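Local coordinates for niemann-Pick type C2 protein (PDB 3WEA) that probably binds small hydrophobic ligands such as lipids or semiochemicals between its two beta sheets, as other ML-domain proteins of the Niemann-Pick type C2 family do, at residues Ile17-Asp22 / Glu35-Met40; Ile31-Ile36 / Val99-Pro104; Phe42-Asp47 / Cys83-Asp88; Lys49-Lys54 / Glu72-Pro77. All blocks are in the same frame, centred on the assembly; numbering follows the deposited sequence.

Contact 1. Residues Ile17-Asp22 / Glu35-Met40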
loop_
_atom_site.group_PDB
_atom_site.type_symbol
_atom_site.label_atom_id
_atom_site.label_comp_id
_atom_site.label_asym_id
_atom_site.label_seq_id
_atom_site.Cartn_x
_atom_site.Cartn_y
_atom_site.Cartn_z
ATOM N N ILE A 17 8.119 2.593 3.692
ATOM C CA ILE A 17 8.938 1.818 4.650
ATOM C C ILE A 17 8.166 0.550 5.008
ATOM O O ILE A 17 7.045 0.613 5.490
ATOM C CB ILE A 17 9.273 2.642 5.905
ATOM C CG1 ILE A 17 10.112 3.854 5.501
ATOM C CG2 ILE A 17 9.980 1.787 6.979
ATOM C CD1 ILE A 17 10.136 4.978 6.520
ATOM N N ILE A 18 8.762 -0.597 4.727
ATOM C CA ILE A 18 8.180 -1.866 5.137
ATOM C C ILE A 18 9.148 -2.517 6.099
ATOM O O ILE A 18 10.272 -2.840 5.727
ATOM C CB ILE A 18 7.880 -2.789 3.968
ATOM C CG1 ILE A 18 6.814 -2.148 3.041
ATOM C CG2 ILE A 18 7.358 -4.143 4.464
ATOM C CD1 ILE A 18 6.597 -2.925 1.755
ATOM N N SER A 19 8.683 -2.730 7.326
ATOM C CA SER A 19 9.558 -3.221 8.410
ATOM C C SER A 19 10.395 -4.477 8.104
ATOM O O SER A 19 11.490 -4.629 8.663
ATOM C CB SER A 19 8.761 -3.414 9.699
ATOM O OG SER A 19 7.842 -4.499 9.558
ATOM N N SER A 20 9.895 -5.400 7.274
ATOM C CA SER A 20 10.645 -6.637 7.038
ATOM C C SER A 20 11.694 -6.612 5.913
ATOM O O SER A 20 12.255 -7.665 5.567
ATOM C CB SER A 20 9.701 -7.842 6.853
ATOM O OG SER A 20 8.741 -7.615 5.844
ATOM N N CYS A 21 11.972 -5.426 5.363
ATOM C CA CYS A 21 12.817 -5.329 4.177
ATOM C C CYS A 21 13.482 -3.963 3.998
ATOM O O CYS A 21 12.949 -2.945 4.421
ATOM C CB CYS A 21 12.081 -5.789 2.902
ATOM S SG CYS A 21 10.667 -4.824 2.277
ATOM N N ASP A 22 14.657 -3.983 3.370
ATOM C CA ASP A 22 15.406 -2.778 3.011
ATOM C C ASP A 22 15.359 -2.737 1.486
ATOM O O ASP A 22 15.408 -3.788 0.837
ATOM C CB ASP A 22 16.870 -2.920 3.414
ATOM C CG ASP A 22 17.114 -2.682 4.897
ATOM O OD1 ASP A 22 17.065 -1.509 5.343
ATOM O OD2 ASP A 22 17.427 -3.670 5.602
ATOM N N GLU A 35 4.415 -9.841 12.544
ATOM C CA GLU A 35 3.787 -8.545 12.336
ATOM C C GLU A 35 4.671 -7.701 11.438
ATOM O O GLU A 35 5.858 -7.533 11.717
ATOM C CB GLU A 35 3.563 -7.846 13.666
ATOM C CG GLU A 35 2.257 -8.234 14.348
ATOM C CD GLU A 35 1.791 -7.171 15.312
ATOM O OE1 GLU A 35 2.629 -6.352 15.747
ATOM O OE2 GLU A 35 0.585 -7.144 15.624
ATOM N N ILE A 36 4.098 -7.212 10.345
ATOM C CA ILE A 36 4.805 -6.313 9.423
ATOM C C ILE A 36 4.212 -4.926 9.578
ATOM O O ILE A 36 2.993 -4.769 9.573
ATOM C CB ILE A 36 4.670 -6.782 7.958
ATOM C CG1 ILE A 36 5.040 -8.263 7.836
ATOM C CG2 ILE A 36 5.547 -5.951 7.025
ATOM C CD1 ILE A 36 4.672 -8.854 6.500
ATOM N N HIS A 37 5.085 -3.933 9.725
ATOM C CA HIS A 37 4.696 -2.537 9.797
ATOM C C HIS A 37 4.992 -1.869 8.465
ATOM O O HIS A 37 6.093 -2.016 7.913
ATOM C CB HIS A 37 5.446 -1.810 10.915
ATOM C CG HIS A 37 5.400 -2.522 12.230
ATOM N ND1 HIS A 37 4.306 -3.257 12.642
ATOM C CD2 HIS A 37 6.314 -2.620 13.223
ATOM C CE1 HIS A 37 4.552 -3.779 13.829
ATOM N NE2 HIS A 37 5.763 -3.412 14.202
ATOM N N VAL A 38 3.980 -1.179 7.954
ATOM C CA VAL A 38 4.074 -0.399 6.708
ATOM C C VAL A 38 3.776 1.079 6.939
ATOM O O VAL A 38 2.837 1.436 7.684
ATOM C CB VAL A 38 3.123 -0.935 5.622
ATOM C CG1 VAL A 38 3.158 -0.030 4.385
ATOM C CG2 VAL A 38 3.508 -2.358 5.237
ATOM N N SER A 39 4.601 1.924 6.323
ATOM C CA SER A 39 4.458 3.384 6.343
ATOM C C SER A 39 4.511 3.899 4.914
ATOM O O SER A 39 5.352 3.449 4.126
ATOM C CB SER A 39 5.600 4.004 7.130
ATOM O OG SER A 39 5.633 5.385 6.892
ATOM N N MET A 40 3.608 4.818 4.570
ATOM C CA MET A 40 3.619 5.477 3.266
ATOM C C MET A 40 3.379 6.977 3.412
ATOM O O MET A 40 2.344 7.406 3.987
ATOM C CB MET A 40 2.536 4.877 2.320
ATOM C CG MET A 40 2.455 5.662 0.996
ATOM S SD MET A 40 1.353 4.967 -0.240
ATOM C CE MET A 40 -0.191 5.210 0.627
#
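Ile-18 and Ile-36 meet methyl to methyl, CG2 on CG2 at 3.6 Å, their side chains set obliquely across each other. The other branch of Ile-18 turns to its cross-strand partner: CG1 lies next to Val-38 CG2, the two side chains side by side and pointing the same way. With CG1 anti to the carbonyl carbon (chi1 -63°), Ile-18 spreads its two branches so that one serves each partner. This apolar face is buried, and Trp-112 of strand 107-115 packs against both Ile-18 and Val-38, in keeping with the immunoglobulin-like beta sandwich of ML domains, where two sheets close over a hydrophobic interior. The face bearing Ile-17 and Ser-39 is turned from that interior; there Ser-39 OG is hydrogen-bonded to Glu-92 of strand 91-98, the other neighbour of strand 35-44. Between the antiparallel backbones Ile-17 and Ser-39 form a hydrogen-bonded pair, with N to O bonds in both directions, and Ile-18 and Val-38 the non-hydrogen-bonded pair that follows. Beyond the strand end Ser-19 carries the pairing on with its backbone N and its hydroxyl. The N gives a nearly straight 2.7 Å bond to His-37 O, while the hydroxyl, folded back between backbone N and carbonyl carbon (chi1 68°), accepts from His-37 N at 2.8 Å from OG. Ser-20 OG rests 3.8 Å from Ile-36 CG2 and is hydrogen-bonded to Ser-29 O.

Contact 2. Residues Ile31-Ile36 / Val99-Pro104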
loop_
_atom_site.group_PDB
_atom_site.type_symbol
_atom_site.label_atom_id
_atom_site.label_comp_id
_atom_site.label_asym_id
_atom_site.label_seq_id
_atom_site.Cartn_x
_atom_site.Cartn_y
_atom_site.Cartn_z
ATOM N N ILE A 31 7.787 -12.506 6.073
ATOM C CA ILE A 31 7.812 -13.702 6.907
ATOM C C ILE A 31 6.394 -14.024 7.390
ATOM O O ILE A 31 5.752 -13.196 8.055
ATOM C CB ILE A 31 8.760 -13.563 8.131
ATOM C CG1 ILE A 31 10.169 -13.057 7.733
ATOM C CG2 ILE A 31 8.815 -14.858 8.943
ATOM C CD1 ILE A 31 11.027 -14.042 6.965
ATOM N N ARG A 32 5.913 -15.217 7.051
ATOM C CA ARG A 32 4.633 -15.703 7.570
ATOM C C ARG A 32 4.608 -15.671 9.091
ATOM O O ARG A 32 5.603 -15.993 9.745
ATOM C CB ARG A 32 4.369 -17.136 7.117
ATOM C CG ARG A 32 4.125 -17.276 5.641
ATOM C CD ARG A 32 4.826 -18.525 5.172
ATOM N NE ARG A 32 3.965 -19.332 4.327
ATOM C CZ ARG A 32 4.175 -20.618 4.086
ATOM N NH1 ARG A 32 5.226 -21.225 4.627
ATOM N NH2 ARG A 32 3.341 -21.291 3.307
ATOM N N GLU A 33 3.467 -15.263 9.633
ATOM C CA GLU A 33 3.210 -15.291 11.074
ATOM C C GLU A 33 3.980 -14.253 11.880
ATOM O O GLU A 33 4.165 -14.424 13.083
ATOM C CB GLU A 33 3.482 -16.684 11.657
ATOM C CG GLU A 33 2.548 -17.781 11.186
ATOM C CD GLU A 33 2.744 -19.059 11.983
ATOM O OE1 GLU A 33 2.619 -19.016 13.227
ATOM O OE2 GLU A 33 3.034 -20.104 11.366
ATOM N N SER A 34 4.425 -13.177 11.231
ATOM C CA SER A 34 5.050 -12.090 11.959
ATOM C C SER A 34 4.322 -10.798 11.636
ATOM O O SER A 34 3.685 -10.681 10.590
ATOM C CB SER A 34 6.532 -11.982 11.611
ATOM O OG SER A 34 6.702 -11.668 10.247
ATOM N N GLU A 35 4.415 -9.841 12.544
ATOM C CA GLU A 35 3.787 -8.545 12.336
ATOM C C GLU A 35 4.671 -7.701 11.438
ATOM O O GLU A 35 5.858 -7.533 11.717
ATOM C CB GLU A 35 3.563 -7.846 13.666
ATOM C CG GLU A 35 2.257 -8.234 14.348
ATOM C CD GLU A 35 1.791 -7.171 15.312
ATOM O OE1 GLU A 35 2.629 -6.352 15.747
ATOM O OE2 GLU A 35 0.585 -7.144 15.624
ATOM N N ILE A 36 4.098 -7.212 10.345
ATOM C CA ILE A 36 4.805 -6.313 9.423
ATOM C C ILE A 36 4.212 -4.926 9.578
ATOM O O ILE A 36 2.993 -4.769 9.573
ATOM C CB ILE A 36 4.670 -6.782 7.958
ATOM C CG1 ILE A 36 5.040 -8.263 7.836
ATOM C CG2 ILE A 36 5.547 -5.951 7.025
ATOM C CD1 ILE A 36 4.672 -8.854 6.500
ATOM N N VAL A 99 0.849 -11.733 8.284
ATOM C CA VAL A 99 0.680 -12.701 7.215
ATOM C C VAL A 99 0.331 -14.053 7.833
ATOM O O VAL A 99 1.072 -14.578 8.675
ATOM C CB VAL A 99 1.927 -12.791 6.321
ATOM C CG1 VAL A 99 1.771 -13.878 5.272
ATOM C CG2 VAL A 99 2.161 -11.449 5.642
ATOM N N GLU A 100 -0.805 -14.602 7.419
ATOM C CA GLU A 100 -1.309 -15.854 7.989
ATOM C C GLU A 100 -0.465 -17.054 7.572
ATOM O O GLU A 100 0.061 -17.091 6.459
ATOM C CB GLU A 100 -2.781 -16.071 7.617
ATOM C CG GLU A 100 -3.447 -17.243 8.338
ATOM C CD GLU A 100 -3.222 -17.214 9.844
ATOM O OE1 GLU A 100 -3.928 -16.449 10.536
ATOM O OE2 GLU A 100 -2.338 -17.955 10.331
ATOM N N LYS A 101 -0.345 -18.020 8.483
ATOM C CA LYS A 101 0.316 -19.309 8.240
ATOM C C LYS A 101 -0.105 -19.968 6.925
ATOM O O LYS A 101 0.725 -20.550 6.222
ATOM C CB LYS A 101 0.026 -20.260 9.410
ATOM C CG LYS A 101 0.837 -21.547 9.430
ATOM C CD LYS A 101 0.705 -22.239 10.780
ATOM C CE LYS A 101 1.787 -23.290 10.986
ATOM N NZ LYS A 101 1.937 -23.637 12.426
ATOM N N ALA A 102 -1.393 -19.862 6.602
ATOM C CA ALA A 102 -1.968 -20.501 5.417
ATOM C C ALA A 102 -1.520 -19.881 4.087
ATOM O O ALA A 102 -1.667 -20.508 3.032
ATOM C CB ALA A 102 -3.488 -20.528 5.516
ATOM N N THR A 103 -0.983 -18.659 4.140
ATOM C CA THR A 103 -0.471 -17.966 2.950
ATOM C C THR A 103 0.646 -18.788 2.295
ATOM O O THR A 103 1.562 -19.249 2.986
ATOM C CB THR A 103 0.060 -16.546 3.289
ATOM O OG1 THR A 103 -0.808 -15.912 4.233
ATOM C CG2 THR A 103 0.160 -15.674 2.037
ATOM N N PRO A 104 0.563 -18.988 0.968
ATOM C CA PRO A 104 1.534 -19.798 0.231
ATOM C C PRO A 104 2.894 -19.122 0.098
ATOM O O PRO A 104 2.961 -17.906 -0.088
ATOM C CB PRO A 104 0.897 -19.935 -1.154
ATOM C CG PRO A 104 -0.543 -19.622 -0.960
ATOM C CD PRO A 104 -0.553 -18.570 0.100
#
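Thr-103 O is gripped side-on by two nitrogens of Arg-32, NE at 2.8 Å and NH2 at 2.7 Å, only 5° out of the guanidinium plane, both bonds bent to 142-143° at the hydrogen. The contact joins two beta turns at one end of the ML-domain sandwich, type II from Ile-31 to Ser-34 and type I from Glu-100 to Thr-103. Bends at chi2 and chi3 carry the arginine chain past Val-99 CG1 toward the second turn, where Lys-101 O lies over one guanidinium face. Thr-103 is anchored in its turn: its N and OG1 both donate to Glu-100 O, from the same face of its plane. With an alanine in place of Arg-32 both donors would be gone, and Thr-103 O is likely to lose its tie to the first turn. A 2.7 Å bond from Glu-33 N to Val-99 O fastens the turns nearer the strands, where Val-99 CG2 touches Ile-36 CD1 and Val-99 N is buried without a partner in the model. On the exposed flank the Glu-33 to Lys-101 salt bridge is long, 3.8 Å from OE2 to NZ, and OE2 sits nearer the methylenes, 3.2 Å from Lys-101 CD.

Contact 3. Residues Phe42-Asp47 / Cys83-Asp88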
loop_
_atom_site.group_PDB
_atom_site.type_symbol
_atom_site.label_atom_id
_atom_site.label_comp_id
_atom_site.label_asym_id
_atom_site.label_seq_id
_atom_site.Cartn_x
_atom_site.Cartn_y
_atom_site.Cartn_z
ATOM N N PHE A 42 2.529 10.272 1.586
ATOM C CA PHE A 42 1.920 10.665 0.293
ATOM C C PHE A 42 1.213 12.042 0.301
ATOM O O PHE A 42 0.850 12.573 1.367
ATOM C CB PHE A 42 0.966 9.532 -0.172
ATOM C CG PHE A 42 -0.317 9.472 0.618
ATOM C CD1 PHE A 42 -0.338 8.935 1.908
ATOM C CD2 PHE A 42 -1.513 9.951 0.080
ATOM C CE1 PHE A 42 -1.501 8.867 2.655
ATOM C CE2 PHE A 42 -2.665 9.902 0.830
ATOM C CZ PHE A 42 -2.659 9.382 2.118
ATOM N N THR A 43 0.981 12.596 -0.893
ATOM C CA THR A 43 0.397 13.918 -1.076
ATOM C C THR A 43 -0.658 13.855 -2.174
ATOM O O THR A 43 -0.337 13.574 -3.319
ATOM C CB THR A 43 1.498 14.925 -1.487
ATOM O OG1 THR A 43 2.617 14.835 -0.589
ATOM C CG2 THR A 43 0.978 16.388 -1.531
ATOM N N PRO A 44 -1.930 14.115 -1.836
ATOM C CA PRO A 44 -2.923 14.214 -2.925
ATOM C C PRO A 44 -2.756 15.536 -3.667
ATOM O O PRO A 44 -2.294 16.502 -3.062
ATOM C CB PRO A 44 -4.257 14.157 -2.170
ATOM C CG PRO A 44 -3.946 14.833 -0.864
ATOM C CD PRO A 44 -2.520 14.393 -0.521
ATOM N N SER A 45 -3.093 15.580 -4.970
ATOM C CA SER A 45 -3.014 16.821 -5.752
ATOM C C SER A 45 -4.371 17.543 -5.797
ATOM O O SER A 45 -4.453 18.638 -6.358
ATOM C CB SER A 45 -2.508 16.574 -7.185
ATOM O OG SER A 45 -3.371 15.662 -7.858
ATOM N N VAL A 46 -5.393 16.928 -5.193
ATOM C CA VAL A 46 -6.755 17.504 -5.013
ATOM C C VAL A 46 -7.211 17.261 -3.560
ATOM O O VAL A 46 -6.695 16.373 -2.893
ATOM C CB VAL A 46 -7.824 16.903 -5.991
ATOM C CG1 VAL A 46 -7.449 17.149 -7.443
ATOM C CG2 VAL A 46 -8.059 15.400 -5.805
ATOM N N ASP A 47 -8.184 18.035 -3.075
ATOM C CA ASP A 47 -8.833 17.718 -1.833
ATOM C C ASP A 47 -9.492 16.356 -2.077
ATOM O O ASP A 47 -10.080 16.122 -3.141
ATOM C CB ASP A 47 -9.896 18.767 -1.462
ATOM C CG ASP A 47 -9.291 20.107 -1.004
ATOM O OD1 ASP A 47 -8.095 20.179 -0.609
ATOM O OD2 ASP A 47 -10.053 21.100 -1.015
ATOM N N CYS A 83 -9.787 12.166 6.966
ATOM C CA CYS A 83 -10.404 12.903 5.865
ATOM C C CYS A 83 -11.167 14.136 6.395
ATOM O O CYS A 83 -11.698 14.098 7.503
ATOM C CB CYS A 83 -11.341 11.986 5.065
ATOM S SG CYS A 83 -10.534 10.922 3.818
ATOM N N PRO A 84 -11.221 15.227 5.606
ATOM C CA PRO A 84 -10.745 15.272 4.230
ATOM C C PRO A 84 -9.223 15.415 4.133
ATOM O O PRO A 84 -8.584 15.914 5.067
ATOM C CB PRO A 84 -11.453 16.508 3.668
ATOM C CG PRO A 84 -11.629 17.417 4.844
ATOM C CD PRO A 84 -11.598 16.572 6.099
ATOM N N LEU A 85 -8.641 14.973 3.022
ATOM C CA LEU A 85 -7.225 15.235 2.784
ATOM C C LEU A 85 -7.080 16.565 2.087
ATOM O O LEU A 85 -7.713 16.770 1.060
ATOM C CB LEU A 85 -6.553 14.131 1.969
ATOM C CG LEU A 85 -6.967 12.667 2.112
ATOM C CD1 LEU A 85 -6.121 11.868 1.129
ATOM C CD2 LEU A 85 -6.735 12.181 3.525
ATOM N N LYS A 86 -6.233 17.463 2.616
ATOM C CA LYS A 86 -6.008 18.744 1.964
ATOM C C LYS A 86 -5.082 18.607 0.746
ATOM O O LYS A 86 -4.064 17.915 0.799
ATOM C CB LYS A 86 -5.435 19.798 2.942
ATOM C CG LYS A 86 -6.216 19.955 4.250
ATOM C CD LYS A 86 -5.683 21.100 5.130
ATOM C CE LYS A 86 -5.800 22.461 4.460
ATOM N NZ LYS A 86 -7.167 22.725 3.924
ATOM N N LYS A 87 -5.443 19.237 -0.366
ATOM C CA LYS A 87 -4.585 19.189 -1.554
ATOM C C LYS A 87 -3.182 19.674 -1.244
ATOM O O LYS A 87 -3.033 20.629 -0.478
ATOM C CB LYS A 87 -5.187 19.988 -2.730
ATOM C CG LYS A 87 -5.536 21.444 -2.446
ATOM C CD LYS A 87 -6.138 22.112 -3.680
ATOM C CE LYS A 87 -5.165 23.057 -4.372
ATOM N NZ LYS A 87 -5.900 23.983 -5.279
ATOM N N ASP A 88 -2.179 19.029 -1.845
ATOM C CA ASP A 88 -0.778 19.471 -1.783
ATOM C C ASP A 88 -0.154 19.382 -0.385
ATOM O O ASP A 88 0.906 19.990 -0.131
ATOM C CB ASP A 88 -0.606 20.919 -2.297
ATOM C CG ASP A 88 -0.942 21.077 -3.783
ATOM O OD1 ASP A 88 -0.985 20.079 -4.533
ATOM O OD2 ASP A 88 -1.172 22.227 -4.200
HETATM O O HOH W 1 -2.482 20.449 -6.969
#
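Lys-87 N donates to Asp-47 OD1 at 2.8 Å, meeting the oxygen nearly along its C-O bond, and Asp-88 N donates to Pro-44 O over the same distance. These two bonds pin the loop before strand 91-98 against the end of strand 35-44 and the turn that follows it, at one end of the ML-domain beta sandwich. The aspartate reaches its donor because CG stands anti to the carbonyl carbon (chi1 -72°), which swings the carboxylate toward the lysine backbone. Lys-87 itself has CG between its backbone N and carbonyl carbon (chi1 55°); this brings CG within 3.4 Å of Asp-47 OD1, while a bend at chi3 leads the amine off, so the lysine meets the aspartate through its amide and its aliphatic stem. Deeper in, Leu-85 packs with CB against Pro-44 CG, and its CD1 branch reaches the edge of the Phe-42 ring near the ring plane, 4.0 Å from CE2, the two side chains crossing at about a right angle. Phe-42 in turn stacks edge-to-face with Phe-114 of strand 107-115, which links the loop to the buried interior. Pro-44 CG also approaches Lys-86 O, so the pyrrolidine ring is flanked by both side chain and backbone of the loop. The Thr-43 methyl CG2 comes 3.4 Å from Asp-88 C. At the outer margin a water donates to both Ser-45 O, at 2.7 Å, and Asp-88 OD1, at 2.9 Å.

Contact 4. Residues Lys49-Lys54 / Glu72-Pro77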
loop_
_atom_site.group_PDB
_atom_site.type_symbol
_atom_site.label_atom_id
_atom_site.label_comp_id
_atom_site.label_asym_id
_atom_site.label_seq_id
_atom_site.Cartn_x
_atom_site.Cartn_y
_atom_site.Cartn_z
ATOM N N LYS A 49 -12.181 13.571 -0.387
ATOM C CA LYS A 49 -13.238 13.439 0.617
ATOM C C LYS A 49 -13.259 12.075 1.351
ATOM O O LYS A 49 -13.648 11.997 2.529
ATOM C CB LYS A 49 -14.627 13.700 -0.010
ATOM C CG LYS A 49 -15.012 15.158 -0.167
ATOM C CD LYS A 49 -16.455 15.376 0.304
ATOM C CE LYS A 49 -16.547 15.616 1.812
ATOM N NZ LYS A 49 -17.669 14.861 2.452
ATOM N N ASN A 50 -12.870 11.015 0.658
ATOM C CA ASN A 50 -12.792 9.673 1.241
ATOM C C ASN A 50 -11.702 8.856 0.536
ATOM O O ASN A 50 -11.522 9.025 -0.654
ATOM C CB ASN A 50 -14.142 8.972 1.103
ATOM C CG ASN A 50 -14.282 7.765 2.014
ATOM O OD1 ASN A 50 -13.857 7.776 3.173
ATOM N ND2 ASN A 50 -14.903 6.705 1.490
ATOM N N VAL A 51 -10.980 8.007 1.274
ATOM C CA VAL A 51 -9.972 7.101 0.678
ATOM C C VAL A 51 -10.383 5.608 0.729
ATOM O O VAL A 51 -10.713 5.083 1.792
ATOM C CB VAL A 51 -8.575 7.245 1.307
ATOM C CG1 VAL A 51 -7.550 6.445 0.496
ATOM C CG2 VAL A 51 -8.158 8.715 1.322
ATOM N N GLU A 52 -10.359 4.941 -0.420
ATOM C CA GLU A 52 -10.491 3.481 -0.462
ATOM C C GLU A 52 -9.183 2.814 -0.910
ATOM O O GLU A 52 -8.699 3.067 -2.027
ATOM C CB GLU A 52 -11.647 3.077 -1.397
ATOM C CG GLU A 52 -12.998 3.626 -0.955
ATOM C CD GLU A 52 -14.172 3.084 -1.765
ATOM O OE1 GLU A 52 -14.264 1.848 -1.960
ATOM O OE2 GLU A 52 -15.019 3.897 -2.196
ATOM N N ALA A 53 -8.629 1.963 -0.040
ATOM C CA ALA A 53 -7.416 1.201 -0.351
ATOM C C ALA A 53 -7.762 -0.111 -1.062
ATOM O O ALA A 53 -8.827 -0.679 -0.845
ATOM C CB ALA A 53 -6.619 0.923 0.915
ATOM N N LYS A 54 -6.858 -0.558 -1.926
ATOM C CA LYS A 54 -6.989 -1.813 -2.678
ATOM C C LYS A 54 -5.612 -2.476 -2.713
ATOM O O LYS A 54 -4.601 -1.813 -2.987
ATOM C CB LYS A 54 -7.432 -1.529 -4.113
ATOM C CG LYS A 54 -8.683 -0.664 -4.268
ATOM C CD LYS A 54 -9.883 -1.494 -4.666
ATOM C CE LYS A 54 -9.837 -1.805 -6.155
ATOM N NZ LYS A 54 -10.015 -3.266 -6.415
ATOM N N GLU A 72 -11.284 1.466 4.017
ATOM C CA GLU A 72 -11.616 2.883 4.159
ATOM C C GLU A 72 -10.713 3.508 5.224
ATOM O O GLU A 72 -11.093 3.693 6.393
ATOM C CB GLU A 72 -13.091 3.080 4.500
ATOM C CG GLU A 72 -14.063 2.726 3.380
ATOM C CD GLU A 72 -15.492 3.132 3.700
ATOM O OE1 GLU A 72 -15.748 4.343 3.830
ATOM O OE2 GLU A 72 -16.366 2.248 3.802
ATOM N N ILE A 73 -9.497 3.842 4.805
ATOM C CA ILE A 73 -8.439 4.175 5.743
ATOM C C ILE A 73 -8.706 5.451 6.576
ATOM O O ILE A 73 -8.173 5.593 7.673
ATOM C CB ILE A 73 -7.048 4.183 5.041
ATOM C CG1 ILE A 73 -6.982 5.230 3.943
ATOM C CG2 ILE A 73 -6.757 2.849 4.373
ATOM C CD1 ILE A 73 -6.429 6.549 4.389
ATOM N N CYS A 74 -9.539 6.361 6.063
ATOM C CA CYS A 74 -9.910 7.582 6.800
ATOM C C CYS A 74 -10.822 7.301 7.990
ATOM O O CYS A 74 -10.938 8.130 8.887
ATOM C CB CYS A 74 -10.582 8.623 5.878
ATOM S SG CYS A 74 -9.406 9.640 4.950
ATOM N N LYS A 75 -11.475 6.140 7.976
ATOM C CA LYS A 75 -12.429 5.731 9.029
ATOM C C LYS A 75 -11.878 4.658 9.978
ATOM O O LYS A 75 -12.602 4.104 10.811
ATOM C CB LYS A 75 -13.724 5.236 8.381
ATOM C CG LYS A 75 -14.603 6.356 7.849
ATOM C CD LYS A 75 -15.656 5.807 6.907
ATOM C CE LYS A 75 -16.226 6.893 6.015
ATOM N NZ LYS A 75 -17.128 6.278 4.999
ATOM N N ASP A 76 -10.594 4.365 9.826
ATOM C CA ASP A 76 -9.884 3.382 10.633
ATOM C C ASP A 76 -8.988 4.158 11.589
ATOM O O ASP A 76 -8.118 4.884 11.135
ATOM C CB ASP A 76 -9.081 2.464 9.686
ATOM C CG ASP A 76 -7.900 1.766 10.354
ATOM O OD1 ASP A 76 -7.852 1.627 11.592
ATOM O OD2 ASP A 76 -6.995 1.350 9.608
ATOM N N PRO A 77 -9.198 4.015 12.923
ATOM C CA PRO A 77 -8.457 4.833 13.896
ATOM C C PRO A 77 -6.936 4.630 13.910
ATOM O O PRO A 77 -6.204 5.533 14.326
ATOM C CB PRO A 77 -9.036 4.379 15.242
ATOM C CG PRO A 77 -9.480 2.979 14.987
ATOM C CD PRO A 77 -10.061 3.032 13.601
HETATM O O HOH W 2 -11.766 6.249 4.256
#
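Asn-50 holds CG anti to its backbone N (chi1 -163°), which extends the amide toward Glu-72 and Lys-75, while Ile-73 places CG1 between backbone N and carbonyl carbon (chi1 62°), directing that branch onto Val-51. The amide ND2 makes a weak hydrogen bond to Glu-72 OE1 at 3.4 Å, the amide and carboxylate planes being nearly perpendicular at 83°. In a salt bridge, Lys-75 NZ holds Glu-72 OE1 more firmly at 2.6 Å, from the syn side. On the inner side Val-51 CB and CG1 both lie 3.7 Å from Ile-73 CG1, its CG2 touches Cys-74 SG, and Ala-53 CB meets Ile-73 CG2. Phe-114 of strand 107-115 packs on Val-51 and Ala-53, so the contact seats the loop after strand 62-66 against the start of strand 52-59 and the residues leading into it, within the ML-domain sandwich; a disulfide ties Cys-74 onward to Cys-83. One water bridges the segments, donating to Asn-50 OD1 (2.8 Å) and Val-51 O and accepting from Cys-74 N (2.9 Å). A leucine in place of Asn-50 would probably leave this water short of one acceptor and Glu-72 OE1 without its weak amide donor, with Lys-75 NZ alone of the two. The join thus rests mainly on apolar packing of Val-51 and Ala-53 on Ile-73 and Cys-74, while the water takes up Val-51 O and Cys-74 N.

Overall arrangement
Strand 35-44 runs through contacts 1, 2 and 3, its start shared by contacts 1 and 2 and its end taken by contact 3. Contacts 1, 3 and 4 are partly buried, while contact 2 lies at the surface. Contact 1 is made chiefly by strand pairing within the three-stranded sheet; contact 2 joins two turns, with charged and carbonyl groups prominent. Contact 3, about 33 Å from contact 2 between centres, fastens a loop to the other end of the strand. Contacts 3 and 4 touch through the disulfide of Cys-74 and Cys-83 and the packing of Leu-85 on Val-51, and both employ a water bridge. Contact 4 belongs to strand 52-59 of the other sheet.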